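PDB 5XEI: chromosome partition protein Smc from Pyrococcus yayanosii, which probably takes part in chromosome condensation and partitioning, binding DNA and hydrolysing ATP, here as its head domain with a coiled coil and joint. Local coordinates for residues Glu181-Ala186 and Ala345-Ile350; Arg192-Ile197 and Ser338-Leu343; Ala174-Ala179 and Glu352-Ile357. All blocks are in the same frame, centred on the assembly; numbering follows the deposited sequence.

In the fold
From the N terminus the chain first builds part of the head, then runs out along helix 170-246, where residues 174-179, 181-186 and 192-197 follow in order. It returns along helix 321-383, so the partners come in reverse. Interaction 2 closes the innermost loop at 338-343, interaction 1 the next at 345-350, and interaction 3 the outermost at 352-357; all three are nested and none cross. The centres of interactions 1 and 3 lie about 10 Å apart and those of 1 and 2 about 13 Å, each pair in packing contact. Together they zip the outgoing and returning helices of the arm, which link N-terminal and C-terminal parts of the head.

Interaction 1 of 3, residues Glu181-Ala186 and Ala345-Ile350; sequences EELKQA and AEKESI
Ile-350 reaches across to Glu-182, Leu-183 and Ala-186, filling the seam between two helices that run antiparallel, at 158°, with axes 9.6 Å apart. Its CB is directed at helix 181-186, and there the side chain divides. Ile-350 CG2, set anti to the backbone N, lies 3.7 Å from Leu-183 CB. The other branch leaves through CG1, which is anti to the carbonyl carbon (chi1 -61°), and ends in CD1. That tip rests over the backbone of the facing helix, Ile-350 CD1 being 3.8 Å from Glu-182 C, and it has the Ala-186 methyl beside it, CD1 to CB 4.3 Å. A beta-branched residue suits this place because its two arms can touch successive residues of the opposite helix, while the small Ala-186 lets the backbones come close, its CA 6.0 Å from Lys-347 CA.

The flanks use longer chains. Leu-183 CD1 meets the aliphatic part of Lys-347 at CG, 4.0 Å away, and the lysine chain runs on away from the seam, with a last bend at chi4. On the other flank Glu-346 stretches across, its OE1 3.4 Å from Ala-186 CB, meeting that methyl from the rim. No hydrogen bond joins the two segments, so their pairing rests on the fit of Ile-350 against Leu-183, Glu-182 and Ala-186.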
ATOM      1  N   GLU A 181      -7.091   1.227  -0.863  1.00 52.64           N
ATOM      2  CA  GLU A 181      -7.389   2.651  -0.848  1.00 58.68           C
ATOM      3  C   GLU A 181      -8.739   2.902  -1.510  1.00 58.89           C
ATOM      4  O   GLU A 181      -9.650   3.470  -0.899  1.00 63.63           O
ATOM      5  CB  GLU A 181      -6.255   3.431  -1.527  1.00 59.56           C
ATOM      6  CG  GLU A 181      -6.679   4.679  -2.300  1.00 70.03           C
ATOM      7  CD  GLU A 181      -7.080   5.859  -1.409  1.00 85.94           C
ATOM      8  OE1 GLU A 181      -6.745   5.848  -0.198  1.00 84.34           O
ATOM      9  OE2 GLU A 181      -7.731   6.805  -1.932  1.00 83.87           O
ATOM     10  N   GLU A 182      -8.917   2.403  -2.729  1.00 59.52           N
ATOM     11  CA  GLU A 182     -10.169   2.634  -3.438  1.00 57.42           C
ATOM     12  C   GLU A 182     -11.349   2.004  -2.718  1.00 50.23           C
ATOM     13  O   GLU A 182     -12.443   2.573  -2.712  1.00 51.80           O
ATOM     14  CB  GLU A 182     -10.049   2.117  -4.861  1.00 56.59           C
ATOM     15  CG  GLU A 182      -8.984   2.900  -5.616  1.00 71.81           C
ATOM     16  CD  GLU A 182      -8.536   2.227  -6.892  1.00 82.77           C
ATOM     17  OE1 GLU A 182      -7.688   2.814  -7.600  1.00 93.70           O
ATOM     18  OE2 GLU A 182      -9.026   1.114  -7.186  1.00 80.25           O
ATOM     19  N   LEU A 183     -11.160   0.844  -2.088  1.00 51.28           N
ATOM     20  CA  LEU A 183     -12.270   0.264  -1.336  1.00 54.34           C
ATOM     21  C   LEU A 183     -12.680   1.184  -0.194  1.00 57.48           C
ATOM     22  O   LEU A 183     -13.876   1.385   0.053  1.00 52.08           O
ATOM     23  CB  LEU A 183     -11.904  -1.118  -0.794  1.00 50.23           C
ATOM     24  CG  LEU A 183     -12.901  -1.698   0.218  1.00 53.64           C
ATOM     25  CD1 LEU A 183     -14.289  -1.740  -0.395  1.00 55.52           C
ATOM     26  CD2 LEU A 183     -12.504  -3.073   0.774  1.00 51.59           C
ATOM     27  N   LYS A 184     -11.692   1.746   0.512  1.00 55.16           N
ATOM     28  CA  LYS A 184     -11.967   2.668   1.607  1.00 53.32           C
ATOM     29  C   LYS A 184     -12.773   3.861   1.113  1.00 61.48           C
ATOM     30  O   LYS A 184     -13.828   4.196   1.664  1.00 60.09           O
ATOM     31  CB  LYS A 184     -10.649   3.128   2.230  1.00 56.09           C
ATOM     32  CG  LYS A 184     -10.792   4.075   3.411  1.00 67.61           C
ATOM     33  CD  LYS A 184      -9.440   4.585   3.898  1.00 66.98           C
ATOM     34  CE  LYS A 184      -9.600   5.749   4.864  1.00 64.01           C
ATOM     35  NZ  LYS A 184      -8.327   6.515   4.916  1.00 73.80           N
ATOM     36  N   GLN A 185     -12.287   4.507   0.057  1.00 60.07           N
ATOM     37  CA  GLN A 185     -13.008   5.602  -0.561  1.00 52.58           C
ATOM     38  C   GLN A 185     -14.403   5.175  -0.968  1.00 57.39           C
ATOM     39  O   GLN A 185     -15.364   5.944  -0.852  1.00 59.28           O
ATOM     40  CB  GLN A 185     -12.219   6.068  -1.767  1.00 56.26           C
ATOM     41  CG  GLN A 185     -12.622   7.364  -2.354  1.00 71.40           C
ATOM     42  CD  GLN A 185     -11.616   7.770  -3.396  1.00 83.54           C
ATOM     43  OE1 GLN A 185     -11.035   6.910  -4.066  1.00 80.80           O
ATOM     44  NE2 GLN A 185     -11.387   9.073  -3.538  1.00 90.33           N
ATOM     45  N   ALA A 186     -14.540   3.936  -1.433  1.00 59.76           N
ATOM     46  CA  ALA A 186     -15.809   3.520  -2.016  1.00 57.82           C
ATOM     47  C   ALA A 186     -16.912   3.487  -0.976  1.00 53.21           C
ATOM     48  O   ALA A 186     -18.043   3.885  -1.260  1.00 60.40           O
ATOM     49  CB  ALA A 186     -15.669   2.154  -2.688  1.00 56.79           C
ATOM     50  N   ALA A 345     -22.273  -1.885  -6.026  1.00 49.99           N
ATOM     51  CA  ALA A 345     -21.688  -2.813  -6.986  1.00 49.31           C
ATOM     52  C   ALA A 345     -20.202  -2.535  -7.174  1.00 47.13           C
ATOM     53  O   ALA A 345     -19.386  -3.463  -7.163  1.00 49.99           O
ATOM     54  CB  ALA A 345     -22.429  -2.741  -8.317  1.00 52.03           C
ATOM     55  N   GLU A 346     -19.822  -1.268  -7.306  1.00 48.79           N
ATOM     56  CA  GLU A 346     -18.411  -0.932  -7.406  1.00 46.48           C
ATOM     57  C   GLU A 346     -17.628  -1.501  -6.221  1.00 52.22           C
ATOM     58  O   GLU A 346     -16.519  -2.026  -6.387  1.00 52.61           O
ATOM     59  CB  GLU A 346     -18.257   0.586  -7.508  1.00 45.79           C
ATOM     60  CG  GLU A 346     -16.921   1.146  -7.009  1.00 55.36           C
ATOM     61  CD  GLU A 346     -16.955   2.668  -6.808  1.00 70.30           C
ATOM     62  OE1 GLU A 346     -16.381   3.167  -5.802  1.00 70.64           O
ATOM     63  OE2 GLU A 346     -17.566   3.364  -7.654  1.00 73.48           O
ATOM     64  N   LYS A 347     -18.209  -1.437  -5.021  1.00 50.44           N
ATOM     65  CA  LYS A 347     -17.527  -1.946  -3.835  1.00 47.52           C
ATOM     66  C   LYS A 347     -17.300  -3.444  -3.950  1.00 51.72           C
ATOM     67  O   LYS A 347     -16.172  -3.924  -3.798  1.00 48.64           O
ATOM     68  CB  LYS A 347     -18.341  -1.604  -2.588  1.00 51.07           C
ATOM     69  CG  LYS A 347     -18.088  -2.456  -1.344  1.00 50.94           C
ATOM     70  CD  LYS A 347     -18.675  -1.761  -0.099  1.00 54.56           C
ATOM     71  CE  LYS A 347     -18.742  -2.670   1.117  1.00 61.66           C
ATOM     72  NZ  LYS A 347     -19.558  -3.907   0.865  1.00 67.47           N
ATOM     73  N   GLU A 348     -18.366  -4.194  -4.251  1.00 53.85           N
ATOM     74  CA  GLU A 348     -18.240  -5.635  -4.412  1.00 49.99           C
ATOM     75  C   GLU A 348     -17.166  -5.976  -5.432  1.00 53.18           C
ATOM     76  O   GLU A 348     -16.367  -6.890  -5.220  1.00 55.59           O
ATOM     77  CB  GLU A 348     -19.589  -6.243  -4.817  1.00 50.59           C
ATOM     78  CG  GLU A 348     -19.537  -7.724  -5.293  1.00 59.39           C
ATOM     79  CD  GLU A 348     -18.959  -8.722  -4.248  1.00 73.53           C
ATOM     80  OE1 GLU A 348     -18.621  -9.864  -4.646  1.00 77.35           O
ATOM     81  OE2 GLU A 348     -18.838  -8.386  -3.037  1.00 74.32           O
ATOM     82  N   SER A 349     -17.112  -5.233  -6.535  1.00 51.64           N
ATOM     83  CA  SER A 349     -16.111  -5.505  -7.556  1.00 46.90           C
ATOM     84  C   SER A 349     -14.701  -5.344  -7.008  1.00 54.16           C
ATOM     85  O   SER A 349     -13.836  -6.202  -7.226  1.00 59.86           O
ATOM     86  CB  SER A 349     -16.312  -4.578  -8.741  1.00 50.88           C
ATOM     87  OG  SER A 349     -15.051  -4.274  -9.311  1.00 58.91           O
ATOM     88  N   ILE A 350     -14.437  -4.229  -6.327  1.00 53.91           N
ATOM     89  CA  ILE A 350     -13.122  -4.038  -5.729  1.00 46.57           C
ATOM     90  C   ILE A 350     -12.786  -5.215  -4.835  1.00 50.94           C
ATOM     91  O   ILE A 350     -11.655  -5.722  -4.838  1.00 51.17           O
ATOM     92  CB  ILE A 350     -13.079  -2.714  -4.953  1.00 47.69           C
ATOM     93  CG1 ILE A 350     -13.334  -1.544  -5.900  1.00 45.00           C
ATOM     94  CG2 ILE A 350     -11.752  -2.578  -4.222  1.00 45.23           C
ATOM     95  CD1 ILE A 350     -13.130  -0.197  -5.268  1.00 48.35           C
TER

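Interaction 2 of 3, residues Arg192-Ile197 and Ser338-Leu343; sequences RVDLLI and SKREKL
The guanidinium of Arg-340 lies along one flank of this helix-helix contact, with the Ile-197 methyl over one face and the Asp-194 carboxylate at its edge. Ile-197 CD1 stands above the plane, shifted toward the rim, 3.6 Å from Arg-340 NH2. Arg-340 NH2 donates to Asp-194 OD1 at 3.3 Å, long but fairly straight at 163°, and the oxygen is met nearly along its C-O axis. The acceptor lies almost in the guanidinium plane, although the carboxylate itself is turned 33° from that plane. A bend at chi3 (74°) turns the end of the arginine so that Ile-197 comes over its face while Asp-194 meets NH2. On its own helix Arg-340 NE also pairs with Glu-341 OE1 at 3.6 Å, so one cation probably balances two acids in a small salt-bridge network.

Val-193 fills the interior beside this polar edge. Its CG1 packs 3.7 Å from Arg-340 CB, so the arginine is used at its root as well as its tip. The other methyl, Val-193 CG2, is 3.8 Å from Leu-343 CD1 and also touches the CG of Lys-339, whose hydrocarbon closes that flank. Ile-197 and Leu-343 continue the apolar seam toward Leu-336 and Leu-190 respectively. An apolar stripe with a salt bridge along its border, between antiparallel helices, is the arrangement of a two-stranded coiled coil, here the arm that extends from an SMC head.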
ATOM      1  N   ARG A 192     -21.814   8.193   2.798  1.00 51.21           N
ATOM      2  CA  ARG A 192     -22.349   9.519   2.549  1.00 49.12           C
ATOM      3  C   ARG A 192     -23.712   9.422   1.888  1.00 55.84           C
ATOM      4  O   ARG A 192     -24.676  10.064   2.321  1.00 57.89           O
ATOM      5  CB  ARG A 192     -21.386  10.303   1.671  1.00 49.87           C
ATOM      6  CG  ARG A 192     -21.774  11.733   1.461  1.00 56.91           C
ATOM      7  CD  ARG A 192     -20.631  12.495   0.815  1.00 64.57           C
ATOM      8  NE  ARG A 192     -20.411  11.998  -0.539  1.00 74.35           N
ATOM      9  CZ  ARG A 192     -19.339  12.263  -1.276  1.00 80.45           C
ATOM     10  NH1 ARG A 192     -18.359  13.025  -0.788  1.00 79.85           N
ATOM     11  NH2 ARG A 192     -19.251  11.751  -2.501  1.00 78.60           N
ATOM     12  N   VAL A 193     -23.812   8.610   0.839  1.00 52.39           N
ATOM     13  CA  VAL A 193     -25.073   8.486   0.128  1.00 45.44           C
ATOM     14  C   VAL A 193     -26.174   8.011   1.072  1.00 49.11           C
ATOM     15  O   VAL A 193     -27.301   8.520   1.034  1.00 48.12           O
ATOM     16  CB  VAL A 193     -24.889   7.559  -1.083  1.00 43.09           C
ATOM     17  CG1 VAL A 193     -26.198   7.004  -1.534  1.00 46.18           C
ATOM     18  CG2 VAL A 193     -24.234   8.332  -2.204  1.00 39.88           C
ATOM     19  N   ASP A 194     -25.857   7.064   1.961  1.00 49.25           N
ATOM     20  CA  ASP A 194     -26.859   6.572   2.908  1.00 50.73           C
ATOM     21  C   ASP A 194     -27.382   7.689   3.801  1.00 48.72           C
ATOM     22  O   ASP A 194     -28.582   7.739   4.118  1.00 43.18           O
ATOM     23  CB  ASP A 194     -26.277   5.464   3.779  1.00 51.18           C
ATOM     24  CG  ASP A 194     -25.999   4.208   3.011  1.00 61.17           C
ATOM     25  OD1 ASP A 194     -26.941   3.651   2.394  1.00 64.33           O
ATOM     26  OD2 ASP A 194     -24.826   3.779   3.035  1.00 67.54           O
ATOM     27  N   LEU A 195     -26.486   8.573   4.250  1.00 45.29           N
ATOM     28  CA  LEU A 195     -26.904   9.658   5.123  1.00 46.24           C
ATOM     29  C   LEU A 195     -27.726  10.686   4.350  1.00 49.60           C
ATOM     30  O   LEU A 195     -28.645  11.290   4.912  1.00 42.22           O
ATOM     31  CB  LEU A 195     -25.679  10.293   5.788  1.00 43.27           C
ATOM     32  CG  LEU A 195     -25.001   9.619   6.993  1.00 46.40           C
ATOM     33  CD1 LEU A 195     -23.780  10.427   7.497  1.00 50.72           C
ATOM     34  CD2 LEU A 195     -25.982   9.441   8.128  1.00 46.04           C
ATOM     35  N   LEU A 196     -27.439  10.861   3.055  1.00 47.77           N
ATOM     36  CA  LEU A 196     -28.233  11.757   2.227  1.00 43.47           C
ATOM     37  C   LEU A 196     -29.608  11.182   1.956  1.00 46.23           C
ATOM     38  O   LEU A 196     -30.606  11.913   1.956  1.00 46.57           O
ATOM     39  CB  LEU A 196     -27.514  12.029   0.918  1.00 44.09           C
ATOM     40  CG  LEU A 196     -26.163  12.699   1.167  1.00 55.45           C
ATOM     41  CD1 LEU A 196     -25.507  13.043  -0.137  1.00 59.92           C
ATOM     42  CD2 LEU A 196     -26.293  13.943   2.012  1.00 50.60           C
ATOM     43  N   ILE A 197     -29.676   9.875   1.711  1.00 46.75           N
ATOM     44  CA  ILE A 197     -30.959   9.232   1.467  1.00 42.96           C
ATOM     45  C   ILE A 197     -31.847   9.344   2.686  1.00 43.83           C
ATOM     46  O   ILE A 197     -33.063   9.532   2.570  1.00 45.97           O
ATOM     47  CB  ILE A 197     -30.740   7.768   1.073  1.00 37.35           C
ATOM     48  CG1 ILE A 197     -29.986   7.702  -0.247  1.00 43.96           C
ATOM     49  CG2 ILE A 197     -32.059   7.009   1.065  1.00 37.61           C
ATOM     50  CD1 ILE A 197     -30.018   6.333  -0.907  1.00 54.54           C
ATOM     51  N   SER A 338     -30.206   5.417  -6.973  1.00 55.68           N
ATOM     52  CA  SER A 338     -29.486   4.895  -8.121  1.00 53.79           C
ATOM     53  C   SER A 338     -28.000   4.869  -7.844  1.00 49.67           C
ATOM     54  O   SER A 338     -27.343   3.851  -8.048  1.00 60.65           O
ATOM     55  CB  SER A 338     -29.770   5.728  -9.364  1.00 52.98           C
ATOM     56  OG  SER A 338     -28.987   5.240 -10.439  1.00 62.50           O
ATOM     57  N   LYS A 339     -27.462   5.983  -7.367  1.00 51.14           N
ATOM     58  CA  LYS A 339     -26.045   6.060  -7.040  1.00 52.20           C
ATOM     59  C   LYS A 339     -25.642   4.972  -6.040  1.00 56.32           C
ATOM     60  O   LYS A 339     -24.677   4.228  -6.275  1.00 53.45           O
ATOM     61  CB  LYS A 339     -25.749   7.459  -6.504  1.00 48.72           C
ATOM     62  CG  LYS A 339     -24.367   7.685  -5.962  1.00 52.62           C
ATOM     63  CD  LYS A 339     -23.647   8.754  -6.785  1.00 59.15           C
ATOM     64  CE  LYS A 339     -22.538   9.437  -5.971  1.00 69.63           C
ATOM     65  NZ  LYS A 339     -21.651  10.325  -6.786  1.00 72.85           N
ATOM     66  N   ARG A 340     -26.384   4.845  -4.932  1.00 51.01           N
ATOM     67  CA  ARG A 340     -26.073   3.819  -3.941  1.00 50.65           C
ATOM     68  C   ARG A 340     -25.806   2.472  -4.600  1.00 55.64           C
ATOM     69  O   ARG A 340     -24.736   1.889  -4.411  1.00 59.77           O
ATOM     70  CB  ARG A 340     -27.195   3.691  -2.905  1.00 49.80           C
ATOM     71  CG  ARG A 340     -27.037   2.457  -1.997  1.00 52.96           C
ATOM     72  CD  ARG A 340     -27.850   2.551  -0.716  1.00 58.72           C
ATOM     73  NE  ARG A 340     -29.281   2.360  -0.952  1.00 75.76           N
ATOM     74  CZ  ARG A 340     -30.243   2.731  -0.102  1.00 73.75           C
ATOM     75  NH1 ARG A 340     -31.529   2.524  -0.407  1.00 66.17           N
ATOM     76  NH2 ARG A 340     -29.919   3.331   1.045  1.00 62.98           N
ATOM     77  N   GLU A 341     -26.744   1.979  -5.413  1.00 51.29           N
ATOM     78  CA  GLU A 341     -26.571   0.649  -5.991  1.00 56.33           C
ATOM     79  C   GLU A 341     -25.328   0.577  -6.862  1.00 61.69           C
ATOM     80  O   GLU A 341     -24.636  -0.448  -6.868  1.00 68.01           O
ATOM     81  CB  GLU A 341     -27.806   0.222  -6.792  1.00 60.96           C
ATOM     82  CG  GLU A 341     -29.037  -0.034  -5.904  1.00 81.60           C
ATOM     83  CD  GLU A 341     -28.690  -0.731  -4.577  1.00 89.54           C
ATOM     84  OE1 GLU A 341     -28.874  -0.108  -3.497  1.00 92.89           O
ATOM     85  OE2 GLU A 341     -28.246  -1.904  -4.626  1.00 97.91           O
ATOM     86  N   LYS A 342     -25.008   1.649  -7.594  1.00 53.78           N
ATOM     87  CA  LYS A 342     -23.782   1.602  -8.387  1.00 60.27           C
ATOM     88  C   LYS A 342     -22.552   1.643  -7.490  1.00 53.68           C
ATOM     89  O   LYS A 342     -21.591   0.902  -7.723  1.00 50.26           O
ATOM     90  CB  LYS A 342     -23.736   2.724  -9.432  1.00 55.50           C
ATOM     91  CG  LYS A 342     -25.080   3.105 -10.012  1.00 62.89           C
ATOM     92  CD  LYS A 342     -25.639   2.004 -10.908  1.00 75.93           C
ATOM     93  CE  LYS A 342     -27.041   2.316 -11.417  1.00 74.02           C
ATOM     94  NZ  LYS A 342     -28.052   1.560 -10.642  1.00 98.02           N
ATOM     95  N   LEU A 343     -22.571   2.474  -6.444  1.00 48.79           N
ATOM     96  CA  LEU A 343     -21.497   2.423  -5.456  1.00 52.97           C
ATOM     97  C   LEU A 343     -21.357   1.025  -4.878  1.00 53.39           C
ATOM     98  O   LEU A 343     -20.252   0.477  -4.795  1.00 49.37           O
ATOM     99  CB  LEU A 343     -21.750   3.429  -4.342  1.00 50.64           C
ATOM    100  CG  LEU A 343     -21.187   4.818  -4.585  1.00 48.52           C
ATOM    101  CD1 LEU A 343     -21.759   5.781  -3.544  1.00 54.50           C
ATOM    102  CD2 LEU A 343     -19.687   4.747  -4.485  1.00 54.18           C
TER

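Interaction 3 of 3, residues Ala174-Ala179 and Glu352-Ile357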
ATOM      1  N   ALA A 174       1.814  -3.899  -3.481  1.00 58.49           N
ATOM      2  CA  ALA A 174       1.560  -2.545  -3.967  1.00 57.38           C
ATOM      3  C   ALA A 174       0.191  -2.440  -4.638  1.00 61.96           C
ATOM      4  O   ALA A 174      -0.560  -1.492  -4.386  1.00 61.81           O
ATOM      5  CB  ALA A 174       2.662  -2.114  -4.930  1.00 51.09           C
ATOM      6  N   LYS A 175      -0.153  -3.394  -5.513  1.00 59.19           N
ATOM      7  CA  LYS A 175      -1.484  -3.370  -6.118  1.00 53.53           C
ATOM      8  C   LYS A 175      -2.565  -3.484  -5.049  1.00 53.05           C
ATOM      9  O   LYS A 175      -3.447  -2.627  -4.946  1.00 56.02           O
ATOM     10  CB  LYS A 175      -1.634  -4.480  -7.154  1.00 53.08           C
ATOM     11  CG  LYS A 175      -0.894  -4.204  -8.443  1.00 54.06           C
ATOM     12  CD  LYS A 175      -1.350  -5.153  -9.540  1.00 57.59           C
ATOM     13  CE  LYS A 175      -0.783  -4.715 -10.883  1.00 67.34           C
ATOM     14  NZ  LYS A 175      -1.271  -5.568 -11.998  1.00 72.43           N
ATOM     15  N   LYS A 176      -2.488  -4.526  -4.220  1.00 52.13           N
ATOM     16  CA  LYS A 176      -3.446  -4.665  -3.130  1.00 52.14           C
ATOM     17  C   LYS A 176      -3.648  -3.356  -2.367  1.00 55.61           C
ATOM     18  O   LYS A 176      -4.782  -3.006  -2.028  1.00 53.89           O
ATOM     19  CB  LYS A 176      -3.011  -5.768  -2.166  1.00 47.88           C
ATOM     20  CG  LYS A 176      -3.919  -5.850  -0.927  1.00 57.31           C
ATOM     21  CD  LYS A 176      -3.462  -6.901   0.070  1.00 59.89           C
ATOM     22  CE  LYS A 176      -4.465  -7.047   1.195  1.00 58.42           C
ATOM     23  NZ  LYS A 176      -4.059  -8.114   2.143  1.00 68.73           N
ATOM     24  N   GLU A 177      -2.576  -2.604  -2.099  1.00 57.33           N
ATOM     25  CA  GLU A 177      -2.748  -1.434  -1.243  1.00 61.94           C
ATOM     26  C   GLU A 177      -3.571  -0.354  -1.939  1.00 61.29           C
ATOM     27  O   GLU A 177      -4.425   0.276  -1.305  1.00 63.03           O
ATOM     28  CB  GLU A 177      -1.397  -0.881  -0.755  1.00 67.90           C
ATOM     29  CG  GLU A 177      -0.494  -0.163  -1.789  1.00 77.44           C
ATOM     30  CD  GLU A 177      -0.859   1.311  -2.120  1.00 87.21           C
ATOM     31  OE1 GLU A 177      -1.910   1.825  -1.678  1.00 86.34           O
ATOM     32  OE2 GLU A 177      -0.075   1.957  -2.857  1.00 94.76           O
ATOM     33  N   LYS A 178      -3.335  -0.114  -3.239  1.00 59.60           N
ATOM     34  CA  LYS A 178      -4.188   0.851  -3.932  1.00 61.96           C
ATOM     35  C   LYS A 178      -5.611   0.320  -4.074  1.00 59.19           C
ATOM     36  O   LYS A 178      -6.567   1.099  -4.071  1.00 60.99           O
ATOM     37  CB  LYS A 178      -3.608   1.235  -5.299  1.00 60.69           C
ATOM     38  CG  LYS A 178      -4.557   2.128  -6.133  1.00 70.93           C
ATOM     39  CD  LYS A 178      -3.886   2.846  -7.330  1.00 89.07           C
ATOM     40  CE  LYS A 178      -3.846   4.385  -7.137  1.00 89.00           C
ATOM     41  NZ  LYS A 178      -3.373   5.150  -8.340  1.00 83.11           N
ATOM     42  N   ALA A 179      -5.778  -0.993  -4.173  1.00 53.70           N
ATOM     43  CA  ALA A 179      -7.124  -1.544  -4.165  1.00 56.49           C
ATOM     44  C   ALA A 179      -7.814  -1.263  -2.841  1.00 53.32           C
ATOM     45  O   ALA A 179      -9.008  -0.950  -2.808  1.00 53.55           O
ATOM     46  CB  ALA A 179      -7.083  -3.047  -4.438  1.00 54.17           C
ATOM     47  N   GLU A 352     -13.751  -8.367  -4.982  1.00 43.74           N
ATOM     48  CA  GLU A 352     -13.340  -9.522  -5.760  1.00 47.88           C
ATOM     49  C   GLU A 352     -11.904  -9.379  -6.232  1.00 47.30           C
ATOM     50  O   GLU A 352     -11.119 -10.328  -6.146  1.00 48.40           O
ATOM     51  CB  GLU A 352     -14.293  -9.709  -6.936  1.00 59.01           C
ATOM     52  CG  GLU A 352     -15.716 -10.069  -6.487  1.00 61.80           C
ATOM     53  CD  GLU A 352     -16.678 -10.334  -7.637  1.00 68.14           C
ATOM     54  OE1 GLU A 352     -16.617  -9.627  -8.671  1.00 64.34           O
ATOM     55  OE2 GLU A 352     -17.515 -11.251  -7.491  1.00 87.05           O
ATOM     56  N   PHE A 353     -11.539  -8.189  -6.697  1.00 43.80           N
ATOM     57  CA  PHE A 353     -10.178  -7.926  -7.153  1.00 43.10           C
ATOM     58  C   PHE A 353      -9.168  -8.110  -6.022  1.00 47.53           C
ATOM     59  O   PHE A 353      -8.125  -8.754  -6.200  1.00 46.24           O
ATOM     60  CB  PHE A 353     -10.124  -6.509  -7.726  1.00 47.82           C
ATOM     61  CG  PHE A 353      -8.785  -6.098  -8.264  1.00 46.30           C
ATOM     62  CD1 PHE A 353      -8.402  -6.441  -9.549  1.00 45.38           C
ATOM     63  CD2 PHE A 353      -7.919  -5.335  -7.491  1.00 50.23           C
ATOM     64  CE1 PHE A 353      -7.167  -6.049 -10.049  1.00 49.31           C
ATOM     65  CE2 PHE A 353      -6.679  -4.944  -7.980  1.00 52.59           C
ATOM     66  CZ  PHE A 353      -6.303  -5.299  -9.263  1.00 50.53           C
ATOM     67  N   ILE A 354      -9.458  -7.549  -4.844  1.00 47.16           N
ATOM     68  CA  ILE A 354      -8.556  -7.710  -3.707  1.00 47.92           C
ATOM     69  C   ILE A 354      -8.387  -9.179  -3.354  1.00 47.93           C
ATOM     70  O   ILE A 354      -7.316  -9.604  -2.899  1.00 48.48           O
ATOM     71  CB  ILE A 354      -9.067  -6.903  -2.499  1.00 48.82           C
ATOM     72  CG1 ILE A 354      -9.242  -5.438  -2.865  1.00 50.28           C
ATOM     73  CG2 ILE A 354      -8.092  -6.990  -1.357  1.00 47.11           C
ATOM     74  CD1 ILE A 354      -9.384  -4.538  -1.659  1.00 50.49           C
ATOM     75  N   ASN A 355      -9.425  -9.980  -3.551  1.00 46.31           N
ATOM     76  CA  ASN A 355      -9.263 -11.407  -3.324  1.00 48.58           C
ATOM     77  C   ASN A 355      -8.436 -12.064  -4.416  1.00 45.77           C
ATOM     78  O   ASN A 355      -7.710 -13.018  -4.144  1.00 45.05           O
ATOM     79  CB  ASN A 355     -10.623 -12.066  -3.200  1.00 48.97           C
ATOM     80  CG  ASN A 355     -11.334 -11.630  -1.965  1.00 53.10           C
ATOM     81  OD1 ASN A 355     -12.496 -11.250  -2.004  1.00 58.69           O
ATOM     82  ND2 ASN A 355     -10.620 -11.633  -0.850  1.00 61.67           N
ATOM     83  N   GLU A 356      -8.522 -11.572  -5.649  1.00 45.47           N
ATOM     84  CA  GLU A 356      -7.650 -12.091  -6.690  1.00 46.27           C
ATOM     85  C   GLU A 356      -6.192 -11.828  -6.361  1.00 51.72           C
ATOM     86  O   GLU A 356      -5.333 -12.693  -6.574  1.00 48.50           O
ATOM     87  CB  GLU A 356      -8.013 -11.476  -8.033  1.00 51.32           C
ATOM     88  CG  GLU A 356      -9.115 -12.238  -8.718  1.00 62.94           C
ATOM     89  CD  GLU A 356      -8.751 -13.712  -8.883  1.00 80.44           C
ATOM     90  OE1 GLU A 356      -9.600 -14.571  -8.540  1.00 88.51           O
ATOM     91  OE2 GLU A 356      -7.617 -14.006  -9.349  1.00 70.19           O
ATOM     92  N   ILE A 357      -5.897 -10.643  -5.820  1.00 47.95           N
ATOM     93  CA  ILE A 357      -4.515 -10.297  -5.523  1.00 47.67           C
ATOM     94  C   ILE A 357      -3.942 -11.235  -4.465  1.00 50.54           C
ATOM     95  O   ILE A 357      -2.864 -11.820  -4.649  1.00 44.08           O
ATOM     96  CB  ILE A 357      -4.414  -8.827  -5.093  1.00 46.99           C
ATOM     97  CG1 ILE A 357      -4.591  -7.918  -6.304  1.00 49.88           C
ATOM     98  CG2 ILE A 357      -3.063  -8.563  -4.487  1.00 48.83           C
ATOM     99  CD1 ILE A 357      -3.370  -7.854  -7.194  1.00 49.55           C
TER
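This is an antiparallel helix-helix packing contact, almost wholly apolar, which joins helix 170-246 near its start to the returning helix 321-383, on the head side of the arm. Ile-357 and Ile-354 make the main contacts from one helix, Ala-179 and two lysine stems from the other. Ile-357 is forked over Lys-175 and Lys-176: its CG2 lies 3.6 Å from Lys-176 CB, and its CD1 lies 3.8 Å from Lys-175 CB. The first torsion parts the branches, with CG2 anti to the backbone N and CG1 anti to the carbonyl carbon, and the bend at chi2 (-76°) then turns CD1 to Lys-175. Replacing Ile-357 by an alanine would probably open a gap at this point and take from the Lys-175 and Lys-176 stems the methyls packed against their CB atoms.

The segment axes approach to 9.6 Å, and their signed crossing angle of -163° is that of a left-handed antiparallel coiled coil, the structure that makes up the arm of an SMC protein. Lysines suit its borders, because their methylene chains can cover the seam while their amines lead away from it. Lys-176, fully extended, does this and forms a long, weak ion pair with Glu-358 on the opposite helix.

Ala-179 is buried and points at the other helix, where its small size lets larger residues close over it. Ile-354 CG1 comes within 3.6 Å of Ala-179 CB, and Ile-354 CD1 continues to the backbone, 3.8 Å from Ala-179 O. From a different flank Phe-353 approaches the same methyl with its ring edge: CD2 is 3.9 Å from Ala-179 CB, which lies near the ring plane, and the neighbouring CE2 is about as close.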